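Local structure of resiniferatoxin-binding, phosphotriesterase-related protein (Rhodobacter sphaeroides 2.4.1, 3K2G) at residues B[25-30]-B[126-131]; B[117-122]-B[167-172]; B[182-187]-B[217-222]; B[282-287]-B[324-329]. The protein is a TIM-barrel member of the phosphotriesterase family that holds two zinc ions per subunit and probably acts as a phosphoric ester hydrolase. All blocks are in the same frame, centred on the assembly; numbering follows the deposited sequence.

Contact 1. Residues B[25-30]-B[126-131]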
loop_
_atom_site.group_PDB
_atom_site.type_symbol
_atom_site.label_atom_id
_atom_site.label_comp_id
_atom_site.label_asym_id
_atom_site.label_seq_id
_atom_site.Cartn_x
_atom_site.Cartn_y
_atom_site.Cartn_z
ATOM N N SER B 25 3.549 -36.092 23.064
ATOM C CA SER B 25 3.476 -34.764 22.451
ATOM C C SER B 25 2.470 -33.866 23.154
ATOM O O SER B 25 2.598 -32.641 23.125
ATOM C CB SER B 25 3.128 -34.864 20.960
ATOM O OG SER B 25 1.820 -35.359 20.764
ATOM N N SER B 26 1.482 -34.482 23.794
ATOM C CA SER B 26 0.447 -33.749 24.512
ATOM C C SER B 26 1.007 -33.078 25.762
ATOM O O SER B 26 0.380 -32.178 26.322
ATOM C CB SER B 26 -0.683 -34.703 24.918
ATOM O OG SER B 26 -0.195 -35.738 25.757
ATOM N N ALA B 27 2.183 -33.523 26.197
ATOM C CA ALA B 27 2.815 -32.967 27.390
ATOM C C ALA B 27 3.728 -31.774 27.092
ATOM O O ALA B 27 4.256 -31.146 28.013
ATOM C CB ALA B 27 3.605 -34.049 28.110
ATOM N N LEU B 28 3.913 -31.461 25.814
ATOM C CA LEU B 28 4.771 -30.340 25.437
ATOM C C LEU B 28 4.210 -29.044 26.017
ATOM O O LEU B 28 4.928 -28.286 26.655
ATOM C CB LEU B 28 4.877 -30.234 23.913
ATOM C CG LEU B 28 5.966 -29.284 23.406
ATOM C CD1 LEU B 28 7.344 -29.819 23.805
ATOM C CD2 LEU B 28 5.868 -29.156 21.891
ATOM N N GLY B 29 2.923 -28.799 25.783
ATOM C CA GLY B 29 2.272 -27.610 26.308
ATOM C C GLY B 29 2.764 -26.268 25.794
ATOM O O GLY B 29 3.282 -26.164 24.681
ATOM N N HIS B 30 2.587 -25.240 26.625
ATOM C CA HIS B 30 2.992 -23.868 26.313
ATOM C C HIS B 30 4.494 -23.908 26.055
ATOM O O HIS B 30 5.283 -24.143 26.971
ATOM C CB HIS B 30 2.662 -22.969 27.502
ATOM C CG HIS B 30 2.459 -21.533 27.137
ATOM N ND1 HIS B 30 3.503 -20.653 26.960
ATOM C CD2 HIS B 30 1.326 -20.829 26.905
ATOM C CE1 HIS B 30 3.024 -19.465 26.633
ATOM N NE2 HIS B 30 1.706 -19.545 26.592
ATOM N N GLY B 126 12.280 -27.345 36.011
ATOM C CA GLY B 126 11.079 -28.137 35.834
ATOM C C GLY B 126 10.525 -27.954 34.435
ATOM O O GLY B 126 9.467 -28.477 34.100
ATOM N N VAL B 127 11.249 -27.196 33.619
ATOM C CA VAL B 127 10.848 -26.934 32.246
ATOM C C VAL B 127 11.494 -27.971 31.329
ATOM O O VAL B 127 12.690 -28.232 31.422
ATOM C CB VAL B 127 11.279 -25.507 31.812
ATOM C CG1 VAL B 127 11.056 -25.320 30.314
ATOM C CG2 VAL B 127 10.489 -24.467 32.602
ATOM N N GLN B 128 10.694 -28.564 30.452
ATOM C CA GLN B 128 11.186 -29.579 29.524
ATOM C C GLN B 128 12.006 -28.928 28.417
ATOM O O GLN B 128 11.592 -27.924 27.838
ATOM C CB GLN B 128 10.003 -30.346 28.926
ATOM C CG GLN B 128 9.056 -30.878 29.987
ATOM C CD GLN B 128 7.752 -31.408 29.419
ATOM O OE1 GLN B 128 7.111 -30.759 28.590
ATOM N NE2 GLN B 128 7.345 -32.584 29.877
ATOM N N VAL B 129 13.170 -29.507 28.131
ATOM C CA VAL B 129 14.060 -28.982 27.103
ATOM C C VAL B 129 14.343 -29.955 25.961
ATOM O O VAL B 129 14.744 -31.103 26.188
ATOM C CB VAL B 129 15.414 -28.550 27.720
ATOM C CG1 VAL B 129 16.381 -28.111 26.631
ATOM C CG2 VAL B 129 15.187 -27.420 28.710
ATOM N N VAL B 130 14.137 -29.480 24.734
ATOM C CA VAL B 130 14.393 -30.267 23.531
ATOM C C VAL B 130 15.698 -29.761 22.917
ATOM O O VAL B 130 15.881 -28.550 22.770
ATOM C CB VAL B 130 13.262 -30.106 22.493
ATOM C CG1 VAL B 130 13.622 -30.859 21.227
ATOM C CG2 VAL B 130 11.948 -30.629 23.065
HETATM N N MSE B 131 16.587 -30.686 22.552
HETATM C CA MSE B 131 17.896 -30.338 21.990
HETATM C C MSE B 131 18.032 -30.519 20.478
HETATM O O MSE B 131 17.575 -31.517 19.908
HETATM C CB MSE B 131 18.976 -31.155 22.703
HETATM C CG MSE B 131 20.402 -30.986 22.179
HETATM SE SE MSE B 131 21.671 -31.884 23.376
HETATM C CE MSE B 131 21.151 -33.718 22.930
#
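A27 and Q128 meet at the N-terminal end of the parallel strands of the TIM barrel. Q128 opens strand 128-131. A27 belongs to the loop that leads from strand 21-24 into strand 31-32. Strand 102-105 runs between strands 31-32 and 128-131, and the two backbones stay apart: the CA atoms of L28 and Q128 are 7.6 Å from each other. The side chain of Q128 bridges the gap. Its CG lies beside the backbone N (chi1 -52°), anti to the carbonyl carbon, and the chain then runs extended, which carries the carboxamide across to the loop. As modelled, OE1 of Q128 lies 2.9 Å from the carbonyl O of A27. The loop is folded into a turn, with L28 N bonded to S25 O at 3.2 Å. L28 O is hydrogen-bonded to OG of S102, and the L28 side chain packs on P348 and F352 of the C-terminal part of the chain. The amide of Q128 is probably turned over in the model. Two carbonyl oxygens this close would repel each other. With the amide turned back, its NH2 would face A27 O and may donate a hydrogen bond to it.

Contact 2. Residues B[117-122]-B[167-172]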
loop_
_atom_site.group_PDB
_atom_site.type_symbol
_atom_site.label_atom_id
_atom_site.label_comp_id
_atom_site.label_asym_id
_atom_site.label_seq_id
_atom_site.Cartn_x
_atom_site.Cartn_y
_atom_site.Cartn_z
ATOM N N LYS B 117 24.552 -29.188 30.512
ATOM C CA LYS B 117 23.985 -27.944 31.016
ATOM C C LYS B 117 22.467 -27.942 30.877
ATOM O O LYS B 117 21.750 -27.603 31.820
ATOM C CB LYS B 117 24.564 -26.750 30.255
ATOM C CG LYS B 117 26.075 -26.568 30.376
ATOM C CD LYS B 117 26.491 -25.260 29.697
ATOM C CE LYS B 117 27.999 -25.071 29.631
ATOM N NZ LYS B 117 28.617 -24.885 30.973
ATOM N N LEU B 118 21.982 -28.322 29.696
ATOM C CA LEU B 118 20.545 -28.369 29.443
ATOM C C LEU B 118 19.818 -29.218 30.485
ATOM O O LEU B 118 18.756 -28.837 30.973
ATOM C CB LEU B 118 20.262 -28.922 28.037
ATOM C CG LEU B 118 20.716 -28.084 26.837
ATOM C CD1 LEU B 118 20.144 -28.672 25.556
ATOM C CD2 LEU B 118 20.248 -26.642 27.008
ATOM N N ARG B 119 20.391 -30.369 30.826
ATOM C CA ARG B 119 19.774 -31.246 31.813
ATOM C C ARG B 119 19.713 -30.600 33.196
ATOM O O ARG B 119 18.733 -30.763 33.928
ATOM C CB ARG B 119 20.524 -32.581 31.872
ATOM C CG ARG B 119 20.127 -33.536 30.750
ATOM C CD ARG B 119 20.970 -34.801 30.733
ATOM N NE ARG B 119 20.359 -35.831 29.892
ATOM C CZ ARG B 119 20.895 -37.024 29.646
ATOM N NH1 ARG B 119 22.068 -37.351 30.172
ATOM N NH2 ARG B 119 20.248 -37.897 28.882
ATOM N N ARG B 120 20.753 -29.859 33.559
ATOM C CA ARG B 120 20.749 -29.200 34.856
ATOM C C ARG B 120 19.658 -28.133 34.841
ATOM O O ARG B 120 18.939 -27.949 35.824
ATOM C CB ARG B 120 22.108 -28.558 35.147
ATOM C CG ARG B 120 22.126 -27.752 36.437
ATOM C CD ARG B 120 23.464 -27.076 36.671
ATOM N NE ARG B 120 23.341 -26.004 37.656
ATOM C CZ ARG B 120 24.301 -25.129 37.942
ATOM N NH1 ARG B 120 25.473 -25.191 37.322
ATOM N NH2 ARG B 120 24.081 -24.179 38.840
ATOM N N ILE B 121 19.525 -27.443 33.713
ATOM C CA ILE B 121 18.510 -26.404 33.590
ATOM C C ILE B 121 17.108 -27.004 33.681
ATOM O O ILE B 121 16.256 -26.500 34.414
ATOM C CB ILE B 121 18.659 -25.636 32.260
ATOM C CG1 ILE B 121 20.026 -24.945 32.223
ATOM C CG2 ILE B 121 17.534 -24.626 32.115
ATOM C CD1 ILE B 121 20.324 -24.223 30.933
ATOM N N SER B 122 16.871 -28.086 32.945
ATOM C CA SER B 122 15.563 -28.730 32.974
ATOM C C SER B 122 15.293 -29.282 34.369
ATOM O O SER B 122 14.175 -29.202 34.873
ATOM C CB SER B 122 15.493 -29.866 31.949
ATOM O OG SER B 122 16.355 -30.933 32.302
ATOM N N GLY B 167 29.046 -37.472 23.995
ATOM C CA GLY B 167 29.495 -38.338 25.070
ATOM C C GLY B 167 28.446 -38.740 26.088
ATOM O O GLY B 167 28.737 -39.520 26.994
ATOM N N THR B 168 27.231 -38.218 25.948
ATOM C CA THR B 168 26.143 -38.543 26.866
ATOM C C THR B 168 25.100 -39.409 26.162
ATOM O O THR B 168 25.220 -39.682 24.965
ATOM C CB THR B 168 25.436 -37.270 27.376
ATOM O OG1 THR B 168 24.575 -37.609 28.471
ATOM C CG2 THR B 168 24.589 -36.655 26.275
ATOM N N ASP B 169 24.079 -39.836 26.903
ATOM C CA ASP B 169 23.017 -40.655 26.323
ATOM C C ASP B 169 21.797 -39.792 26.018
ATOM O O ASP B 169 20.709 -40.298 25.737
ATOM C CB ASP B 169 22.637 -41.808 27.264
ATOM C CG ASP B 169 22.051 -41.330 28.577
ATOM O OD1 ASP B 169 22.322 -40.180 28.972
ATOM O OD2 ASP B 169 21.329 -42.118 29.223
ATOM N N ALA B 170 21.987 -38.479 26.083
ATOM C CA ALA B 170 20.908 -37.552 25.779
ATOM C C ALA B 170 20.761 -37.567 24.263
ATOM O O ALA B 170 21.748 -37.475 23.537
ATOM C CB ALA B 170 21.259 -36.152 26.266
ATOM N N ARG B 171 19.529 -37.698 23.787
ATOM C CA ARG B 171 19.283 -37.730 22.355
ATOM C C ARG B 171 18.577 -36.462 21.881
ATOM O O ARG B 171 17.888 -35.798 22.657
ATOM C CB ARG B 171 18.483 -38.987 22.004
ATOM C CG ARG B 171 19.294 -40.258 22.222
ATOM C CD ARG B 171 18.500 -41.511 21.949
ATOM N NE ARG B 171 17.532 -41.784 23.003
ATOM C CZ ARG B 171 16.727 -42.842 23.015
ATOM N NH1 ARG B 171 16.778 -43.723 22.023
ATOM N NH2 ARG B 171 15.878 -43.022 24.017
ATOM N N ILE B 172 18.770 -36.118 20.610
ATOM C CA ILE B 172 18.161 -34.915 20.055
ATOM C C ILE B 172 16.693 -35.133 19.735
ATOM O O ILE B 172 16.260 -36.260 19.499
ATOM C CB ILE B 172 18.893 -34.447 18.782
ATOM C CG1 ILE B 172 18.842 -35.542 17.711
ATOM C CG2 ILE B 172 20.336 -34.086 19.119
ATOM C CD1 ILE B 172 19.436 -35.121 16.378
#
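R119 and D169 form a salt bridge in which two nitrogens grip one oxygen. NH1 and NH2 of R119 each donate to OD1 of D169, both at 3.1 Å, and neither bond is quite straight. NE of R119 donates to the carbonyl O of V19, so the guanidinium is fixed at more than one edge and its rotation is restricted. OD1 of D169 lies in the plane of the guanidinium, centred on its end. The two flat groups are nearly perpendicular, with planes 82° apart. NH1 comes nearly in line with the C-O bond of D169, while NH2 reaches OD1 from above the carboxylate plane. CG of D169 sits between the backbone N and the carbonyl carbon (chi1 64°), and this turns the carboxylate back toward the arginine. T168 OG1 adds a weak hydrogen bond to OD1 of D169, at 3.5 Å. The same OG1 is 3.0 Å from NH1 of R119, but the angle is poor for a bond.

Packing completes the contact. The methyl CB of A170 lies over one face of the guanidinium, 3.3 Å from NH2 of R119. The R119 chain is extended from CG to NE and spans the distance from the helix to this loop.

R119 projects from helix 115-125, whose inner side sets L118 against V129 and M131 of strand 128-131. The loop 167-172 comes after helix 150-162 and leads to strand 175-178. Its I172 packs on that same M131 and on I157 and A161 of helix 150-162.

Contact 3. Residues B[182-187]-B[217-222]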
loop_
_atom_site.group_PDB
_atom_site.type_symbol
_atom_site.label_atom_id
_atom_site.label_comp_id
_atom_site.label_asym_id
_atom_site.label_seq_id
_atom_site.Cartn_x
_atom_site.Cartn_y
_atom_site.Cartn_z
ATOM N N SER B 182 23.446 -15.382 3.883
ATOM C CA SER B 182 22.972 -14.686 2.696
ATOM C C SER B 182 23.800 -15.109 1.480
ATOM O O SER B 182 23.382 -14.927 0.339
ATOM C CB SER B 182 23.065 -13.169 2.897
ATOM O OG SER B 182 24.387 -12.771 3.216
ATOM N N ASP B 183 24.971 -15.681 1.734
ATOM C CA ASP B 183 25.852 -16.144 0.664
ATOM C C ASP B 183 25.512 -17.579 0.267
ATOM O O ASP B 183 25.803 -18.006 -0.848
ATOM C CB ASP B 183 27.317 -16.071 1.106
ATOM C CG ASP B 183 27.798 -14.646 1.307
ATOM O OD1 ASP B 183 27.616 -13.823 0.387
ATOM O OD2 ASP B 183 28.362 -14.347 2.379
ATOM N N PHE B 184 24.899 -18.315 1.191
ATOM C CA PHE B 184 24.509 -19.701 0.948
ATOM C C PHE B 184 25.679 -20.453 0.320
ATOM O O PHE B 184 25.580 -20.948 -0.801
ATOM C CB PHE B 184 23.295 -19.733 0.012
ATOM C CG PHE B 184 22.410 -20.937 0.195
ATOM C CD1 PHE B 184 21.070 -20.879 -0.171
ATOM C CD2 PHE B 184 22.906 -22.124 0.730
ATOM C CE1 PHE B 184 20.235 -21.983 -0.010
ATOM C CE2 PHE B 184 22.078 -23.234 0.895
ATOM C CZ PHE B 184 20.738 -23.160 0.524
ATOM N N THR B 185 26.785 -20.531 1.055
ATOM C CA THR B 185 27.986 -21.193 0.563
ATOM C C THR B 185 27.800 -22.681 0.302
ATOM O O THR B 185 26.847 -23.298 0.779
ATOM C CB THR B 185 29.157 -21.028 1.543
ATOM O OG1 THR B 185 28.909 -21.808 2.716
ATOM C CG2 THR B 185 29.318 -19.569 1.938
ATOM N N ALA B 186 28.727 -23.246 -0.464
ATOM C CA ALA B 186 28.689 -24.658 -0.803
ATOM C C ALA B 186 28.699 -25.505 0.465
ATOM O O ALA B 186 28.048 -26.546 0.532
ATOM C CB ALA B 186 29.879 -25.010 -1.680
ATOM N N GLU B 187 29.441 -25.051 1.468
ATOM C CA GLU B 187 29.538 -25.763 2.735
ATOM C C GLU B 187 28.187 -25.766 3.443
ATOM O O GLU B 187 27.759 -26.784 3.985
ATOM C CB GLU B 187 30.585 -25.104 3.640
ATOM C CG GLU B 187 31.991 -25.017 3.040
ATOM C CD GLU B 187 32.090 -24.061 1.850
ATOM O OE1 GLU B 187 31.839 -22.848 2.026
ATOM O OE2 GLU B 187 32.424 -24.525 0.736
ATOM N N ALA B 217 14.433 -18.238 1.414
ATOM C CA ALA B 217 13.560 -19.306 1.904
ATOM C C ALA B 217 13.061 -20.307 0.860
ATOM O O ALA B 217 13.068 -21.515 1.109
ATOM C CB ALA B 217 12.376 -18.704 2.652
ATOM N N HIS B 218 12.619 -19.825 -0.300
ATOM C CA HIS B 218 12.130 -20.744 -1.322
ATOM C C HIS B 218 13.254 -21.630 -1.858
ATOM O O HIS B 218 13.027 -22.795 -2.178
ATOM C CB HIS B 218 11.442 -19.980 -2.459
ATOM C CG HIS B 218 10.013 -19.628 -2.170
ATOM N ND1 HIS B 218 9.020 -20.578 -2.058
ATOM C CD2 HIS B 218 9.415 -18.435 -1.940
ATOM C CE1 HIS B 218 7.875 -19.986 -1.771
ATOM N NE2 HIS B 218 8.088 -18.684 -1.693
ATOM N N ARG B 219 14.467 -21.091 -1.949
ATOM C CA ARG B 219 15.595 -21.890 -2.421
ATOM C C ARG B 219 15.916 -22.947 -1.361
ATOM O O ARG B 219 16.302 -24.075 -1.684
ATOM C CB ARG B 219 16.828 -21.010 -2.663
ATOM C CG ARG B 219 18.071 -21.814 -3.036
ATOM C CD ARG B 219 19.308 -20.947 -3.241
ATOM N NE ARG B 219 20.493 -21.767 -3.501
ATOM C CZ ARG B 219 21.731 -21.291 -3.605
ATOM N NH1 ARG B 219 21.960 -19.991 -3.471
ATOM N NH2 ARG B 219 22.744 -22.119 -3.837
ATOM N N VAL B 220 15.757 -22.569 -0.094
ATOM C CA VAL B 220 16.005 -23.480 1.023
ATOM C C VAL B 220 15.013 -24.631 0.961
ATOM O O VAL B 220 15.403 -25.792 1.062
ATOM C CB VAL B 220 15.854 -22.774 2.409
ATOM C CG1 VAL B 220 15.621 -23.807 3.511
ATOM C CG2 VAL B 220 17.108 -21.972 2.731
ATOM N N LEU B 221 13.730 -24.308 0.794
ATOM C CA LEU B 221 12.702 -25.345 0.722
ATOM C C LEU B 221 12.869 -26.214 -0.520
ATOM O O LEU B 221 12.576 -27.413 -0.488
ATOM C CB LEU B 221 11.300 -24.727 0.746
ATOM C CG LEU B 221 10.891 -24.049 2.060
ATOM C CD1 LEU B 221 9.425 -23.612 1.978
ATOM C CD2 LEU B 221 11.092 -25.008 3.237
ATOM N N ASP B 222 13.335 -25.615 -1.612
ATOM C CA ASP B 222 13.554 -26.368 -2.847
ATOM C C ASP B 222 14.573 -27.473 -2.569
ATOM O O ASP B 222 14.418 -28.607 -3.026
ATOM C CB ASP B 222 14.097 -25.460 -3.961
ATOM C CG ASP B 222 13.017 -24.606 -4.619
ATOM O OD1 ASP B 222 11.832 -24.719 -4.245
ATOM O OD2 ASP B 222 13.366 -23.817 -5.521
#
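F184 meets R219 and V220 on the outer, helical layer of the TIM barrel. It lies in the loop just before helix 186-202, and T185, the residue after it, is the N-cap of that helix. The partners of F184 lie on the following helix, 217-226. Along that second helix, A217 comes first and points away from F184. H218 also faces elsewhere, and its side chain packs on Q254 of the second subunit. Both residues serve the helix itself: L221 N is bonded to A217 O and D222 N to H218 O, each at 2.9 Å.

R219 makes the main contact. Its CG is anti to the backbone N (chi1 175°) and the chain is extended to NE, which lays the arm along the CD1-CE1 side of one ring face of F184. CD of R219 is 3.5 Å from CE1 of F184, and NE of R219 is 3.5 Å from CD1 of F184. The guanidinium then lies over that face of the ring, with the planes 33° apart. CZ of R219 is 4.0 Å from the ring centroid of F184 and 32° off the ring normal. This is an off-centre cation-pi interaction, with the guanidinium shifted toward the CD1 side. NH2 of R219 also has a long, weak ion pair with E189.

V220 is next, and it packs on L192 of helix 186-202 and L236 of strand 234-236. Beside the arginine it adds an apolar touch, CG2 of V220 to CE1 of F184 at 4.2 Å.

Contact 4. Residues B[282-287]-B[324-329]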
loop_
_atom_site.group_PDB
_atom_site.type_symbol
_atom_site.label_atom_id
_atom_site.label_comp_id
_atom_site.label_asym_id
_atom_site.label_seq_id
_atom_site.Cartn_x
_atom_site.Cartn_y
_atom_site.Cartn_z
ATOM N N GLU B 282 4.697 -4.356 13.846
ATOM C CA GLU B 282 4.820 -4.714 12.435
ATOM C C GLU B 282 4.690 -6.226 12.273
ATOM O O GLU B 282 4.058 -6.707 11.336
ATOM C CB GLU B 282 6.169 -4.256 11.878
ATOM C CG GLU B 282 6.334 -2.745 11.775
ATOM C CD GLU B 282 7.738 -2.354 11.359
ATOM O OE1 GLU B 282 8.685 -2.698 12.093
ATOM O OE2 GLU B 282 7.900 -1.708 10.302
ATOM N N VAL B 283 5.291 -6.971 13.193
ATOM C CA VAL B 283 5.228 -8.424 13.148
ATOM C C VAL B 283 3.816 -8.911 13.451
ATOM O O VAL B 283 3.317 -9.828 12.798
ATOM C CB VAL B 283 6.222 -9.046 14.148
ATOM C CG1 VAL B 283 5.967 -10.541 14.295
ATOM C CG2 VAL B 283 7.643 -8.800 13.657
ATOM N N ALA B 284 3.176 -8.299 14.444
ATOM C CA ALA B 284 1.814 -8.677 14.803
ATOM C C ALA B 284 0.923 -8.547 13.572
ATOM O O ALA B 284 0.132 -9.438 13.277
ATOM C CB ALA B 284 1.286 -7.786 15.930
ATOM N N ARG B 285 1.058 -7.439 12.848
ATOM C CA ARG B 285 0.246 -7.237 11.652
ATOM C C ARG B 285 0.519 -8.296 10.590
ATOM O O ARG B 285 -0.405 -8.761 9.927
ATOM C CB ARG B 285 0.472 -5.845 11.060
ATOM C CG ARG B 285 -0.307 -4.741 11.753
ATOM C CD ARG B 285 -0.405 -3.503 10.858
ATOM N NE ARG B 285 0.902 -2.895 10.617
ATOM C CZ ARG B 285 1.578 -2.192 11.524
ATOM N NH1 ARG B 285 1.070 -2.000 12.733
ATOM N NH2 ARG B 285 2.767 -1.689 11.225
ATOM N N ALA B 286 1.786 -8.673 10.424
ATOM C CA ALA B 286 2.145 -9.690 9.442
ATOM C C ALA B 286 1.513 -11.026 9.833
ATOM O O ALA B 286 1.063 -11.791 8.978
ATOM C CB ALA B 286 3.660 -9.835 9.362
ATOM N N ILE B 287 1.493 -11.294 11.136
ATOM C CA ILE B 287 0.917 -12.523 11.664
ATOM C C ILE B 287 -0.595 -12.522 11.429
ATOM O O ILE B 287 -1.173 -13.538 11.038
ATOM C CB ILE B 287 1.228 -12.659 13.179
ATOM C CG1 ILE B 287 2.730 -12.919 13.373
ATOM C CG2 ILE B 287 0.405 -13.773 13.795
ATOM C CD1 ILE B 287 3.193 -12.876 14.827
ATOM N N LYS B 324 3.947 -12.978 28.337
ATOM C CA LYS B 324 3.411 -11.894 29.146
ATOM C C LYS B 324 3.071 -10.614 28.392
ATOM O O LYS B 324 2.119 -9.912 28.740
ATOM C CB LYS B 324 4.402 -11.569 30.268
ATOM C CG LYS B 324 3.820 -10.728 31.398
ATOM C CD LYS B 324 4.917 -10.130 32.276
ATOM C CE LYS B 324 5.868 -11.183 32.815
ATOM N NZ LYS B 324 6.917 -10.544 33.656
ATOM N N HIS B 325 3.824 -10.313 27.343
ATOM C CA HIS B 325 3.587 -9.072 26.630
ATOM C C HIS B 325 3.159 -9.167 25.171
ATOM O O HIS B 325 2.298 -8.406 24.741
ATOM C CB HIS B 325 4.827 -8.189 26.781
ATOM C CG HIS B 325 5.150 -7.856 28.207
ATOM N ND1 HIS B 325 4.416 -6.954 28.946
ATOM C CD2 HIS B 325 6.108 -8.328 29.039
ATOM C CE1 HIS B 325 4.908 -6.881 30.169
ATOM N NE2 HIS B 325 5.935 -7.706 30.252
ATOM N N PHE B 326 3.727 -10.092 24.409
ATOM C CA PHE B 326 3.340 -10.184 23.011
ATOM C C PHE B 326 1.938 -10.764 22.802
ATOM O O PHE B 326 1.183 -10.253 21.976
ATOM C CB PHE B 326 4.370 -10.982 22.199
ATOM C CG PHE B 326 4.174 -10.868 20.705
ATOM C CD1 PHE B 326 4.233 -9.628 20.070
ATOM C CD2 PHE B 326 3.919 -12.000 19.934
ATOM C CE1 PHE B 326 4.034 -9.522 18.685
ATOM C CE2 PHE B 326 3.720 -11.904 18.559
ATOM C CZ PHE B 326 3.778 -10.666 17.931
ATOM N N LEU B 327 1.575 -11.809 23.540
ATOM C CA LEU B 327 0.243 -12.389 23.370
ATOM C C LEU B 327 -0.809 -11.286 23.540
ATOM O O LEU B 327 -1.706 -11.144 22.709
ATOM C CB LEU B 327 0.026 -13.552 24.352
ATOM C CG LEU B 327 1.024 -14.718 24.191
ATOM C CD1 LEU B 327 0.603 -15.893 25.069
ATOM C CD2 LEU B 327 1.104 -15.164 22.735
ATOM N N PRO B 328 -0.702 -10.475 24.608
ATOM C CA PRO B 328 -1.678 -9.395 24.803
ATOM C C PRO B 328 -1.688 -8.423 23.605
ATOM O O PRO B 328 -2.734 -7.881 23.246
ATOM C CB PRO B 328 -1.196 -8.730 26.090
ATOM C CG PRO B 328 -0.608 -9.885 26.856
ATOM C CD PRO B 328 0.169 -10.618 25.790
ATOM N N ARG B 329 -0.526 -8.209 22.989
ATOM C CA ARG B 329 -0.418 -7.323 21.826
ATOM C C ARG B 329 -1.180 -7.946 20.649
ATOM O O ARG B 329 -1.889 -7.252 19.924
ATOM C CB ARG B 329 1.054 -7.120 21.443
ATOM C CG ARG B 329 1.295 -6.162 20.275
ATOM C CD ARG B 329 2.775 -6.114 19.895
ATOM N NE ARG B 329 3.606 -5.537 20.953
ATOM C CZ ARG B 329 3.699 -4.234 21.215
ATOM N NH1 ARG B 329 3.017 -3.351 20.494
ATOM N NH2 ARG B 329 4.475 -3.807 22.205
#
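The helical segments that carry A284 and F326 cross at -51°, with their axes 10.9 Å apart at closest approach. The CA atoms of A284 and R329 come within 7.5 Å. Segment 324-329 is not a regular helix. It has a wider pi-type turn at 324-326 and a kink at P328, whose N has no bond to the turn before because proline has no N-H to donate.

The F326 ring spans much of the separation. F326 has CG anti to its own backbone N (chi1 -168°), which sends the ring toward helix 280-292. I287 comes from the opposite direction. Its CD1 meets the ring at the edge and in its plane, 3.9 Å from CZ of F326. CG1 of V283 approaches the same CZ of F326 at 4.2 Å. The backbone of A284 is as near, CA to F326 CZ at 4.2 Å, and its small CB lets the ring come close to the helix. L301 of strand 299-301 and I264 of a loop also touch F326, and I287 rests on I299 and L301.

K324, H325 and NH2 of R329 reach the third subunit, at its E68 and Q276, while NH1 of R329 stays with D281 in a salt bridge. The four residues that touch are all buried and meet through carbon alone, so apolar contact holds the two helices here.

Overall arrangement
All four contacts lie in the TIM-barrel domain of a single chain. Contacts 1 and 2 are neighbours, with centres 14 Å apart: V127 O approaches S122 CB at 3.3 Å, and helix 115-125 leads into strand 128-131. Contact 1 also touches contact 4, where H30 NE2 lies 4.1 Å from L327 CD1. Contact 3 stands apart, with nearest atoms about 18 Å from contact 1, 17 Å from contact 2 and 14 Å from contact 4. The zinc site is closer to contacts 3 and 4 than to contacts 1 and 2. The V220 side chain is about 9 Å from that of the zinc ligand H209, and the V283 side chain about 10 Å from that of H238.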